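Local coordinates for protein putative mandelate racemase (Bordetella bronchiseptica, PDB 3OZY) that is of unknown function but, as an enolase superfamily member, probably acts on a sugar-acid substrate with the help of a magnesium ion, at residues P16-M21 / I332-L337; S25-K30 / P379-G384; G131-T136 / L352-Q357. All coordinates share one frame; numbering follows the deposited sequence.

Contact 1 (P16-M21 / I332-L337)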
ATOM      1  N   PRO A  16      -7.006 -26.055   7.740  1.00  8.85           N
ATOM      2  CA  PRO A  16      -7.404 -25.788   9.125  1.00  8.88           C
ATOM      3  C   PRO A  16      -6.244 -25.879  10.113  1.00  7.19           C
ATOM      4  O   PRO A  16      -5.177 -26.402   9.790  1.00  8.25           O
ATOM      5  CB  PRO A  16      -8.439 -26.885   9.403  1.00 10.26           C
ATOM      6  CG  PRO A  16      -8.046 -28.009   8.503  1.00 10.13           C
ATOM      7  CD  PRO A  16      -7.466 -27.372   7.260  1.00 10.84           C
ATOM      8  N   ILE A  17      -6.468 -25.354  11.307  1.00  7.58           N
ATOM      9  CA  ILE A  17      -5.506 -25.436  12.399  1.00  8.27           C
ATOM     10  C   ILE A  17      -6.257 -25.957  13.620  1.00  8.51           C
ATOM     11  O   ILE A  17      -7.262 -25.377  14.003  1.00  9.32           O
ATOM     12  CB  ILE A  17      -4.909 -24.048  12.763  1.00  8.18           C
ATOM     13  CG1 ILE A  17      -4.283 -23.353  11.541  1.00  8.77           C
ATOM     14  CG2 ILE A  17      -3.868 -24.207  13.874  1.00  9.08           C
ATOM     15  CD1 ILE A  17      -3.858 -21.888  11.823  1.00  8.33           C
ATOM     16  N   PRO A  18      -5.782 -27.057  14.233  1.00  8.48           N
ATOM     17  CA  PRO A  18      -6.444 -27.495  15.468  1.00  9.44           C
ATOM     18  C   PRO A  18      -6.467 -26.355  16.477  1.00  9.91           C
ATOM     19  O   PRO A  18      -5.479 -25.626  16.586  1.00  8.58           O
ATOM     20  CB  PRO A  18      -5.547 -28.641  15.951  1.00 10.56           C
ATOM     21  CG  PRO A  18      -4.947 -29.189  14.695  1.00 10.24           C
ATOM     22  CD  PRO A  18      -4.693 -27.967  13.835  1.00  9.75           C
ATOM     23  N   GLU A  19      -7.578 -26.194  17.188  1.00  8.57           N
ATOM     24  CA  GLU A  19      -7.762 -25.075  18.098  1.00  9.78           C
ATOM     25  C   GLU A  19      -6.562 -24.864  19.020  1.00  9.51           C
ATOM     26  O   GLU A  19      -6.110 -23.729  19.202  1.00  9.99           O
ATOM     27  CB  GLU A  19      -9.041 -25.271  18.922  1.00 11.59           C
ATOM     28  CG  GLU A  19      -9.595 -24.007  19.559  1.00 13.90           C
ATOM     29  CD  GLU A  19      -9.070 -23.750  20.962  1.00 16.44           C
ATOM     30  OE1 GLU A  19      -8.493 -24.666  21.590  1.00 15.03           O
ATOM     31  OE2 GLU A  19      -9.258 -22.614  21.448  1.00 19.27           O
ATOM     32  N   ARG A  20      -6.042 -25.946  19.599  1.00  8.84           N
ATOM     33  CA  ARG A  20      -4.943 -25.826  20.552  1.00  8.96           C
ATOM     34  C   ARG A  20      -3.632 -25.390  19.902  1.00  8.11           C
ATOM     35  O   ARG A  20      -2.731 -24.891  20.586  1.00  9.51           O
ATOM     36  CB  ARG A  20      -4.729 -27.158  21.270  1.00  9.43           C
ATOM     37  CG  ARG A  20      -4.107 -28.222  20.394  1.00  9.14           C
ATOM     38  CD  ARG A  20      -4.220 -29.598  21.035  1.00  9.70           C
ATOM     39  NE  ARG A  20      -3.664 -30.618  20.163  1.00 10.68           N
ATOM     40  CZ  ARG A  20      -4.322 -31.157  19.146  1.00  9.83           C
ATOM     41  NH1 ARG A  20      -3.737 -32.080  18.395  1.00 14.14           N
ATOM     42  NH2 ARG A  20      -5.568 -30.775  18.882  1.00 10.83           N
ATOM     43  N   MET A  21      -3.520 -25.607  18.593  0.80  8.53           N
ATOM     44  CA  MET A  21      -2.295 -25.306  17.846  0.80  8.80           C
ATOM     45  C   MET A  21      -2.301 -23.899  17.248  0.80  8.95           C
ATOM     46  O   MET A  21      -1.332 -23.493  16.591  0.80  8.41           O
ATOM     47  CB  MET A  21      -2.067 -26.336  16.730  0.80  9.95           C
ATOM     48  CG  MET A  21      -1.845 -27.762  17.213  0.80  9.98           C
ATOM     49  SD  MET A  21      -0.430 -27.918  18.313  0.80 11.33           S
ATOM     50  CE  MET A  21       0.915 -27.438  17.224  0.80 14.77           C
ATOM     51  N   ILE A 332       7.683 -23.441  11.615  1.00  7.60           N
ATOM     52  CA  ILE A 332       7.528 -24.733  12.302  1.00  8.90           C
ATOM     53  C   ILE A 332       6.172 -24.888  12.981  1.00  8.32           C
ATOM     54  O   ILE A 332       5.938 -25.860  13.712  1.00  9.25           O
ATOM     55  CB  ILE A 332       8.685 -25.036  13.304  1.00  8.49           C
ATOM     56  CG1 ILE A 332       8.931 -23.890  14.309  1.00  8.84           C
ATOM     57  CG2 ILE A 332       9.958 -25.348  12.537  1.00 10.16           C
ATOM     58  CD1 ILE A 332       7.739 -23.466  15.145  1.00  9.93           C
ATOM     59  N   THR A 333       5.272 -23.939  12.745  1.00  7.91           N
ATOM     60  CA  THR A 333       3.930 -24.013  13.318  1.00  7.68           C
ATOM     61  C   THR A 333       3.063 -24.976  12.502  1.00  8.13           C
ATOM     62  O   THR A 333       3.465 -25.426  11.430  1.00  9.24           O
ATOM     63  CB  THR A 333       3.256 -22.612  13.402  1.00  7.08           C
ATOM     64  OG1 THR A 333       2.894 -22.160  12.090  1.00  7.93           O
ATOM     65  CG2 THR A 333       4.197 -21.603  14.039  1.00  9.19           C
ATOM     66  N   HIS A 334       1.869 -25.284  12.996  1.00  8.54           N
ATOM     67  CA  HIS A 334       0.990 -26.187  12.265  1.00  8.39           C
ATOM     68  C   HIS A 334       0.535 -25.567  10.947  1.00  8.05           C
ATOM     69  O   HIS A 334      -0.174 -24.569  10.946  1.00  8.72           O
ATOM     70  CB  HIS A 334      -0.235 -26.543  13.101  1.00  9.30           C
ATOM     71  CG  HIS A 334      -1.120 -27.535  12.428  1.00  9.69           C
ATOM     72  ND1 HIS A 334      -1.136 -28.870  12.773  1.00 13.27           N
ATOM     73  CD2 HIS A 334      -1.975 -27.401  11.388  1.00  9.92           C
ATOM     74  CE1 HIS A 334      -1.986 -29.511  11.988  1.00 15.64           C
ATOM     75  NE2 HIS A 334      -2.510 -28.641  11.142  1.00 11.74           N
ATOM     76  N   ASN A 335       0.916 -26.179   9.834  1.00  8.12           N
ATOM     77  CA  ASN A 335       0.646 -25.580   8.533  1.00  8.85           C
ATOM     78  C   ASN A 335       0.703 -26.614   7.420  1.00  8.16           C
ATOM     79  O   ASN A 335       1.780 -26.988   6.964  1.00  8.97           O
ATOM     80  CB  ASN A 335       1.660 -24.457   8.270  1.00  8.76           C
ATOM     81  CG  ASN A 335       1.346 -23.668   7.027  1.00  7.48           C
ATOM     82  OD1 ASN A 335       0.452 -24.018   6.257  1.00  8.21           O
ATOM     83  ND2 ASN A 335       2.091 -22.583   6.816  1.00  8.61           N
ATOM     84  N   ASP A 336      -0.468 -27.072   6.982  1.00  8.27           N
ATOM     85  CA  ASP A 336      -0.526 -28.054   5.904  1.00  9.67           C
ATOM     86  C   ASP A 336       0.097 -27.540   4.608  1.00  9.46           C
ATOM     87  O   ASP A 336       0.525 -28.329   3.768  1.00  8.99           O
ATOM     88  CB  ASP A 336      -1.966 -28.490   5.627  1.00  9.91           C
ATOM     89  CG  ASP A 336      -2.572 -29.286   6.762  1.00 12.72           C
ATOM     90  OD1 ASP A 336      -1.815 -29.861   7.582  1.00 14.47           O
ATOM     91  OD2 ASP A 336      -3.823 -29.331   6.808  1.00 14.91           O
ATOM     92  N   LEU A 337       0.147 -26.221   4.438  1.00  8.11           N
ATOM     93  CA  LEU A 337       0.767 -25.656   3.243  1.00  8.88           C
ATOM     94  C   LEU A 337       2.290 -25.797   3.246  1.00  9.30           C
ATOM     95  O   LEU A 337       2.939 -25.586   2.214  1.00 11.15           O
ATOM     96  CB  LEU A 337       0.348 -24.199   3.051  1.00  9.76           C
ATOM     97  CG  LEU A 337      -1.161 -23.971   2.982  1.00 10.11           C
ATOM     98  CD1 LEU A 337      -1.441 -22.476   2.975  1.00 10.92           C
ATOM     99  CD2 LEU A 337      -1.800 -24.669   1.777  1.00 10.69           C
TER
HETATM  100  O   HOH W   1      -2.826 -25.910   8.166  1.00  9.24           O
HETATM  101  O   HOH W   2      -4.570 -29.033   9.270  1.00 11.83           O
HETATM  102  O   HOH W   3       1.110 -24.257  15.560  1.00 10.86           O

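Contact 2 (S25-K30 / P379-G384). With ACY (acetic acid), chain I.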
ATOM      1  N   SER A  25       0.468 -13.686  17.865  1.00  7.48           N
ATOM      2  CA  SER A  25       1.521 -12.682  17.927  1.00  8.48           C
ATOM      3  C   SER A  25       0.849 -11.336  17.715  1.00  7.79           C
ATOM      4  O   SER A  25      -0.379 -11.242  17.634  1.00  7.94           O
ATOM      5  CB  SER A  25       2.537 -12.909  16.817  1.00  7.84           C
ATOM      6  OG  SER A  25       1.950 -12.670  15.546  1.00  7.97           O
ATOM      7  N   GLY A  26       1.649 -10.287  17.580  1.00  7.34           N
ATOM      8  CA  GLY A  26       1.085  -8.980  17.296  1.00  8.61           C
ATOM      9  C   GLY A  26       0.269  -8.940  16.013  1.00  8.37           C
ATOM     10  O   GLY A  26      -0.553  -8.037  15.835  1.00 10.97           O
ATOM     11  N   ALA A  27       0.504  -9.889  15.112  1.00  7.30           N
ATOM     12  CA  ALA A  27      -0.246  -9.954  13.863  1.00  8.98           C
ATOM     13  C   ALA A  27      -1.652 -10.526  14.036  1.00  8.99           C
ATOM     14  O   ALA A  27      -2.463 -10.434  13.114  1.00  9.50           O
ATOM     15  CB  ALA A  27       0.508 -10.762  12.831  1.00  8.98           C
ATOM     16  N   GLY A  28      -1.928 -11.129  15.193  1.00  8.33           N
ATOM     17  CA  GLY A  28      -3.232 -11.721  15.469  1.00  9.14           C
ATOM     18  C   GLY A  28      -3.176 -13.214  15.776  1.00  8.52           C
ATOM     19  O   GLY A  28      -2.122 -13.846  15.695  1.00  9.12           O
ATOM     20  N   LEU A  29      -4.327 -13.770  16.131  1.00  8.56           N
ATOM     21  CA  LEU A  29      -4.456 -15.199  16.438  1.00  7.49           C
ATOM     22  C   LEU A  29      -4.724 -15.982  15.147  1.00  7.42           C
ATOM     23  O   LEU A  29      -5.691 -15.702  14.446  1.00  9.13           O
ATOM     24  CB  LEU A  29      -5.619 -15.396  17.407  1.00  9.56           C
ATOM     25  CG  LEU A  29      -5.999 -16.840  17.750  1.00  8.84           C
ATOM     26  CD1 LEU A  29      -4.899 -17.464  18.592  1.00 10.92           C
ATOM     27  CD2 LEU A  29      -7.349 -16.881  18.491  1.00 11.61           C
ATOM     28  N   LYS A  30      -3.869 -16.944  14.812  1.00  7.81           N
ATOM     29  CA  LYS A  30      -4.055 -17.705  13.579  1.00  7.91           C
ATOM     30  C   LYS A  30      -5.290 -18.598  13.660  1.00  8.30           C
ATOM     31  O   LYS A  30      -5.573 -19.187  14.706  1.00  9.67           O
ATOM     32  CB  LYS A  30      -2.818 -18.537  13.262  1.00  8.75           C
ATOM     33  CG  LYS A  30      -1.552 -17.697  13.185  1.00 10.17           C
ATOM     34  CD  LYS A  30      -0.425 -18.466  12.530  1.00 10.30           C
ATOM     35  CE  LYS A  30       0.888 -17.693  12.635  1.00 11.31           C
ATOM     36  NZ  LYS A  30       0.745 -16.335  12.014  1.00 12.91           N
ATOM     37  N   PRO A 379     -11.871 -17.395   7.599  1.00 11.31           N
ATOM     38  CA  PRO A 379     -10.893 -16.341   7.885  1.00 10.77           C
ATOM     39  C   PRO A 379      -9.502 -16.937   8.101  1.00  9.79           C
ATOM     40  O   PRO A 379      -9.387 -18.091   8.518  1.00 10.84           O
ATOM     41  CB  PRO A 379     -11.418 -15.751   9.191  1.00 12.22           C
ATOM     42  CG  PRO A 379     -12.009 -16.943   9.894  1.00 12.48           C
ATOM     43  CD  PRO A 379     -12.665 -17.747   8.793  1.00 11.69           C
ATOM     44  N   ALA A 380      -8.449 -16.173   7.829  1.00  9.07           N
ATOM     45  CA  ALA A 380      -7.092 -16.662   8.070  1.00  9.25           C
ATOM     46  C   ALA A 380      -6.596 -16.353   9.481  1.00  8.31           C
ATOM     47  O   ALA A 380      -5.893 -17.161  10.093  1.00  8.74           O
ATOM     48  CB  ALA A 380      -6.110 -16.080   7.042  1.00  9.78           C
ATOM     49  N   ILE A 381      -6.949 -15.184  10.000  1.00  8.39           N
ATOM     50  CA  ILE A 381      -6.312 -14.680  11.209  1.00  8.91           C
ATOM     51  C   ILE A 381      -7.249 -13.711  11.909  1.00  8.42           C
ATOM     52  O   ILE A 381      -8.021 -12.997  11.265  1.00  9.97           O
ATOM     53  CB  ILE A 381      -4.931 -14.028  10.865  1.00  9.98           C
ATOM     54  CG1 ILE A 381      -4.091 -13.772  12.114  1.00 10.15           C
ATOM     55  CG2 ILE A 381      -5.096 -12.762  10.013  1.00 10.07           C
ATOM     56  CD1 ILE A 381      -2.627 -13.494  11.798  1.00  9.39           C
ATOM     57  N   GLY A 382      -7.210 -13.707  13.233  1.00  9.15           N
ATOM     58  CA  GLY A 382      -8.002 -12.780  14.016  1.00  9.46           C
ATOM     59  C   GLY A 382      -7.390 -11.401  14.012  1.00  9.78           C
ATOM     60  O   GLY A 382      -6.303 -11.206  13.460  1.00 10.60           O
ATOM     61  N   ALA A 383      -8.069 -10.448  14.639  1.00 10.48           N
ATOM     62  CA  ALA A 383      -7.645  -9.052  14.575  1.00 10.48           C
ATOM     63  C   ALA A 383      -6.244  -8.870  15.136  1.00 10.15           C
ATOM     64  O   ALA A 383      -5.911  -9.397  16.207  1.00 12.52           O
ATOM     65  CB  ALA A 383      -8.636  -8.168  15.323  1.00 12.31           C
ATOM     66  N   GLY A 384      -5.421  -8.110  14.420  1.00  9.29           N
ATOM     67  CA  GLY A 384      -4.086  -7.782  14.883  1.00 10.11           C
ATOM     68  C   GLY A 384      -4.063  -6.721  15.973  1.00  9.21           C
ATOM     69  O   GLY A 384      -5.092  -6.156  16.348  1.00 10.47           O
TER
HETATM   70  C   ACY I 396       3.028 -13.916  12.524  1.00 11.67           C
HETATM   71  O   ACY I 396       3.488 -13.215  13.443  1.00 12.37           O
HETATM   72  OXT ACY I 396       3.093 -15.164  12.512  1.00 13.89           O
HETATM   73  CH3 ACY I 396       2.341 -13.248  11.369  1.00 18.45           C
HETATM   74  O   HOH W   4      -4.716  -9.542  11.633  1.00 10.07           O
HETATM   75  O   HOH W   5      -6.393 -11.968  17.105  1.00 14.43           O

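Contact 3 (G131-T136 / L352-Q357)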
ATOM      1  N   GLY A 131      23.014 -17.248 -10.911  1.00  9.09           N
ATOM      2  CA  GLY A 131      24.454 -17.294 -10.753  1.00  8.97           C
ATOM      3  C   GLY A 131      24.939 -18.463  -9.915  1.00  8.30           C
ATOM      4  O   GLY A 131      26.118 -18.551  -9.592  1.00  8.44           O
ATOM      5  N   GLY A 132      24.030 -19.365  -9.561  1.00  8.28           N
ATOM      6  CA  GLY A 132      24.394 -20.543  -8.785  1.00  9.35           C
ATOM      7  C   GLY A 132      24.552 -20.273  -7.296  1.00  9.15           C
ATOM      8  O   GLY A 132      24.341 -19.153  -6.813  1.00 10.03           O
ATOM      9  N   LYS A 133      24.938 -21.300  -6.552  1.00  9.42           N
ATOM     10  CA  LYS A 133      25.011 -21.163  -5.105  1.00  8.36           C
ATOM     11  C   LYS A 133      26.169 -20.291  -4.654  1.00  8.70           C
ATOM     12  O   LYS A 133      27.239 -20.292  -5.269  1.00  9.74           O
ATOM     13  CB  LYS A 133      25.127 -22.535  -4.440  1.00  9.98           C
ATOM     14  CG  LYS A 133      23.880 -23.382  -4.610  1.00 11.48           C
ATOM     15  CD  LYS A 133      24.052 -24.775  -4.016  1.00 13.07           C
ATOM     16  CE  LYS A 133      22.744 -25.529  -4.167  1.00 16.14           C
ATOM     17  NZ  LYS A 133      22.776 -26.896  -3.564  1.00 20.34           N
ATOM     18  N   PHE A 134      25.927 -19.528  -3.590  1.00  8.49           N
ATOM     19  CA  PHE A 134      26.991 -19.054  -2.723  1.00  8.92           C
ATOM     20  C   PHE A 134      27.167 -20.049  -1.566  1.00  9.80           C
ATOM     21  O   PHE A 134      28.275 -20.483  -1.267  1.00 11.20           O
ATOM     22  CB  PHE A 134      26.677 -17.669  -2.145  1.00  9.35           C
ATOM     23  CG  PHE A 134      27.671 -17.233  -1.107  1.00 11.16           C
ATOM     24  CD1 PHE A 134      28.813 -16.533  -1.471  1.00 12.07           C
ATOM     25  CD2 PHE A 134      27.492 -17.573   0.224  1.00 12.09           C
ATOM     26  CE1 PHE A 134      29.744 -16.160  -0.517  1.00 15.13           C
ATOM     27  CE2 PHE A 134      28.420 -17.200   1.185  1.00 14.53           C
ATOM     28  CZ  PHE A 134      29.548 -16.494   0.809  1.00 14.30           C
ATOM     29  N   HIS A 135      26.056 -20.399  -0.920  1.00  9.05           N
ATOM     30  CA  HIS A 135      26.075 -21.311   0.219  1.00 10.17           C
ATOM     31  C   HIS A 135      26.077 -22.752  -0.271  1.00 10.65           C
ATOM     32  O   HIS A 135      25.068 -23.447  -0.206  1.00 12.04           O
ATOM     33  CB  HIS A 135      24.869 -21.042   1.119  1.00 10.85           C
ATOM     34  CG  HIS A 135      24.893 -19.689   1.758  1.00  9.96           C
ATOM     35  ND1 HIS A 135      25.707 -19.392   2.829  1.00 10.70           N
ATOM     36  CD2 HIS A 135      24.219 -18.550   1.465  1.00 10.48           C
ATOM     37  CE1 HIS A 135      25.531 -18.128   3.173  1.00 13.20           C
ATOM     38  NE2 HIS A 135      24.632 -17.596   2.364  1.00 10.86           N
ATOM     39  N   THR A 136      27.230 -23.195  -0.763  1.00 12.03           N
ATOM     40  CA  THR A 136      27.313 -24.486  -1.439  1.00 12.02           C
ATOM     41  C   THR A 136      26.985 -25.678  -0.532  1.00 12.74           C
ATOM     42  O   THR A 136      26.467 -26.690  -1.008  1.00 15.96           O
ATOM     43  CB  THR A 136      28.703 -24.704  -2.089  1.00 13.79           C
ATOM     44  OG1 THR A 136      29.721 -24.680  -1.084  1.00 15.75           O
ATOM     45  CG2 THR A 136      28.998 -23.616  -3.123  1.00 13.56           C
ATOM     46  N   LEU A 352      21.451 -27.004   8.470  1.00 11.21           N
ATOM     47  CA  LEU A 352      21.327 -26.407   7.140  1.00 10.68           C
ATOM     48  C   LEU A 352      20.240 -27.066   6.303  1.00 11.73           C
ATOM     49  O   LEU A 352      20.008 -28.275   6.412  1.00 13.30           O
ATOM     50  CB  LEU A 352      22.644 -26.532   6.382  1.00 13.30           C
ATOM     51  CG  LEU A 352      23.933 -26.186   7.115  1.00 13.18           C
ATOM     52  CD1 LEU A 352      25.096 -26.320   6.136  1.00 15.30           C
ATOM     53  CD2 LEU A 352      23.887 -24.782   7.719  1.00 15.13           C
ATOM     54  N   VAL A 353      19.590 -26.273   5.452  1.00 11.84           N
ATOM     55  CA  VAL A 353      18.679 -26.798   4.437  1.00 11.44           C
ATOM     56  C   VAL A 353      19.285 -26.573   3.050  1.00 12.69           C
ATOM     57  O   VAL A 353      20.153 -25.719   2.870  1.00 13.31           O
ATOM     58  CB  VAL A 353      17.275 -26.139   4.506  1.00 11.29           C
ATOM     59  CG1 VAL A 353      16.613 -26.414   5.853  1.00 12.75           C
ATOM     60  CG2 VAL A 353      17.372 -24.640   4.267  1.00 13.37           C
ATOM     61  N   GLN A 354      18.827 -27.345   2.072  1.00 15.53           N
ATOM     62  CA  GLN A 354      19.255 -27.156   0.689  1.00 15.54           C
ATOM     63  C   GLN A 354      18.061 -26.736  -0.148  1.00 14.16           C
ATOM     64  O   GLN A 354      16.941 -27.178   0.102  1.00 13.51           O
ATOM     65  CB  GLN A 354      19.852 -28.445   0.116  1.00 18.61           C
ATOM     66  CG  GLN A 354      21.187 -28.868   0.739  1.00 21.69           C
ATOM     67  CD  GLN A 354      22.364 -28.022   0.275  1.00 22.44           C
ATOM     68  OE1 GLN A 354      22.215 -27.101  -0.535  1.00 29.82           O
ATOM     69  NE2 GLN A 354      23.547 -28.334   0.791  1.00 44.92           N
ATOM     70  N   PRO A 355      18.288 -25.880  -1.153  1.00 16.30           N
ATOM     71  CA  PRO A 355      17.174 -25.506  -2.025  1.00 14.29           C
ATOM     72  C   PRO A 355      16.678 -26.715  -2.817  1.00 16.13           C
ATOM     73  O   PRO A 355      17.436 -27.663  -3.009  1.00 15.54           O
ATOM     74  CB  PRO A 355      17.799 -24.466  -2.969  1.00 18.92           C
ATOM     75  CG  PRO A 355      19.261 -24.745  -2.935  1.00 20.33           C
ATOM     76  CD  PRO A 355      19.547 -25.215  -1.535  1.00 19.14           C
ATOM     77  N   PRO A 356      15.412 -26.687  -3.255  1.00 16.80           N
ATOM     78  CA  PRO A 356      14.892 -27.743  -4.130  1.00 18.78           C
ATOM     79  C   PRO A 356      15.752 -27.855  -5.385  1.00 15.35           C
ATOM     80  O   PRO A 356      16.269 -26.849  -5.876  1.00 16.86           O
ATOM     81  CB  PRO A 356      13.488 -27.240  -4.487  1.00 19.42           C
ATOM     82  CG  PRO A 356      13.129 -26.279  -3.391  1.00 18.52           C
ATOM     83  CD  PRO A 356      14.424 -25.620  -3.023  1.00 17.53           C
ATOM     84  N   GLN A 357      15.892 -29.068  -5.911  1.00 17.56           N
ATOM     85  CA  GLN A 357      16.849 -29.318  -6.981  1.00 17.79           C
ATOM     86  C   GLN A 357      16.253 -29.456  -8.384  1.00 16.36           C
ATOM     87  O   GLN A 357      16.989 -29.505  -9.370  1.00 19.10           O
ATOM     88  CB  GLN A 357      17.712 -30.534  -6.639  1.00 22.45           C
ATOM     89  CG  GLN A 357      18.626 -30.288  -5.444  1.00 27.68           C
ATOM     90  CD  GLN A 357      19.513 -29.071  -5.645  1.00 38.21           C
ATOM     91  OE1 GLN A 357      20.004 -28.833  -6.749  1.00 40.90           O
ATOM     92  NE2 GLN A 357      19.719 -28.290  -4.580  1.00 30.89           N
TER
HETATM   93  O   HOH W   6      22.377 -24.083  -0.667  1.00 16.44           O

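Contact 1 (P16-M21 / I332-L337)
The join between the N-terminal capping domain and the beta-alpha barrel of the enolase fold runs here through Pro-16, Pro-18 and His-334. Segment 16-21 follows strand 5-16 of the cap. Segment 332-337 follows strand 328-331 and so lies at the C-terminal end of the barrel strands, the side that holds the active site in this superfamily. No direct hydrogen bond links the two segments. Pro-18 and His-334 reach toward each other from opposite directions, and the ring CD of Pro-18 makes a CH-pi contact with the imidazole. It lies 3.5 Å from the His-334 ring centroid, 9° off the ring normal. CG of His-334 is anti to its own backbone N (chi1 -176°), which carries the ring out to the proline. Water does the polar work. One water takes a hydrogen bond from Asp-336 N and gives one to Pro-16 O. Another links Met-21 O to His-334 N. On the barrel side, Asn-335 OD1 accepts from Leu-337 N in an Asx turn, and its ND2 is held by Asp-331 and Asn-307. Asp-336 has a long, weak ion pair with Arg-340. A third water lies in the plane of the imidazole at its edge: it is 2.8 Å from His-334 NE2 and donates to Pro-16 O at 2.7 Å and to Asp-336 OD2 at 2.6 Å.

Contact 2 (S25-K30 / P379-G384)
Leu-29 and Gly-382 share the one direct hydrogen bond of this contact. Gly-382 N donates to Leu-29 O at 2.8 Å, nearly straight at 172°. The backbones of Lys-30 and Ile-381 form a single bridge beside it. Ile-381 supplies the main side chain. Its CG1 is anti to the backbone N (chi1 -167°), and the branch continues to CD1, which lies 3.3 Å from Ala-27 O. The same branch passes Leu-29 O, with CG1 at 3.4 Å. Two waters add indirect links. One lies within hydrogen-bonding distance of both Ala-27 O and Gly-382 O, though it has more acceptors near it than protons to give; the other accepts from Leu-29 N and donates to Ala-383 O. Further out, a type I turn from Ser-25 to Gly-28 shapes the loop, closed by Gly-28 N to Ser-25 O. Ser-25 OG accepts from Ala-27 N at 3.2 Å in an ST turn and also donates to O of a bound acetate. Lys-30, bent only at its last torsion, lets NZ donate a hydrogen bond to acetate OXT at 2.7 Å. Tyr-147 OH and Lys-173 NZ also hydrogen-bond to it. Arg-95 and Asn-96 of the second subunit pack on Ala-27 and Ile-381. The tail and the second subunit thus both pack on this loop, while Ser-25 OG and Lys-30 NZ reach the acetate. The acetate probably comes from the crystallisation liquor, but two lysines and two hydroxyls around it are consistent with a place suited to a carboxylate.

Contact 3 (G131-T136 / L352-Q357)
The chain that brings Lys-133 to Gln-354 and Pro-355 leaves helix 126-129 at Gly-131. This glycine is the C-prime residue of a Schellman motif. Lys-133 comes next but one. Its side chain is extended beyond CG and meets Pro-355 tip to tip, CE 3.8 Å from CG of that ring. At its end, Lys-133 NZ donates to Gln-354 OE1 at 3.1 Å, from 47° above the carbonyl plane. The two side chains cross at about a right angle. Gln-357 also comes near, but its amide is held by others: OE1 bonds Tyr-127 OH, and NE2 bonds Pro-355 O weakly. The contact lies where the chain enters the first barrel strand, 139-146. Strand 352-353 runs antiparallel to that strand, and Val-353 bonds the backbone of Val-139. This is the N-terminal end of the barrel strands. Phe-134 places CD2 over the face of the His-135 ring, 3.4 Å above its plane. His-135 is the centre of an inverse gamma turn, and its NE2 bonds His-324 O. A water donates to His-135 O at 2.8 Å and to Gln-354 OE1 at 3.0 Å, giving that amide oxygen a second partner. Thr-136 O lies 3.8 Å from Gln-354 NE2.

Overall arrangement
All three contacts lie at the surface. Contacts 1 and 2 use the same piece of the capping domain, the chain between strands 5-16 and 32-42. Their centres are about 13 Å apart, and they touch where Ile-17 CD1 packs on Lys-30 CB at 3.8 Å. Contact 1 ties that loop to the barrel, contact 2 to the C-terminal tail. Contact 3 is remote, with its centre about 28 Å from that of contact 1 and about 33 Å from that of contact 2, and it joins chain at the other end of the barrel. The chemistry differs too: a CH-pi contact and water bridges in contact 1, a backbone bond in contact 2, and a lysine-amide bond in contact 3.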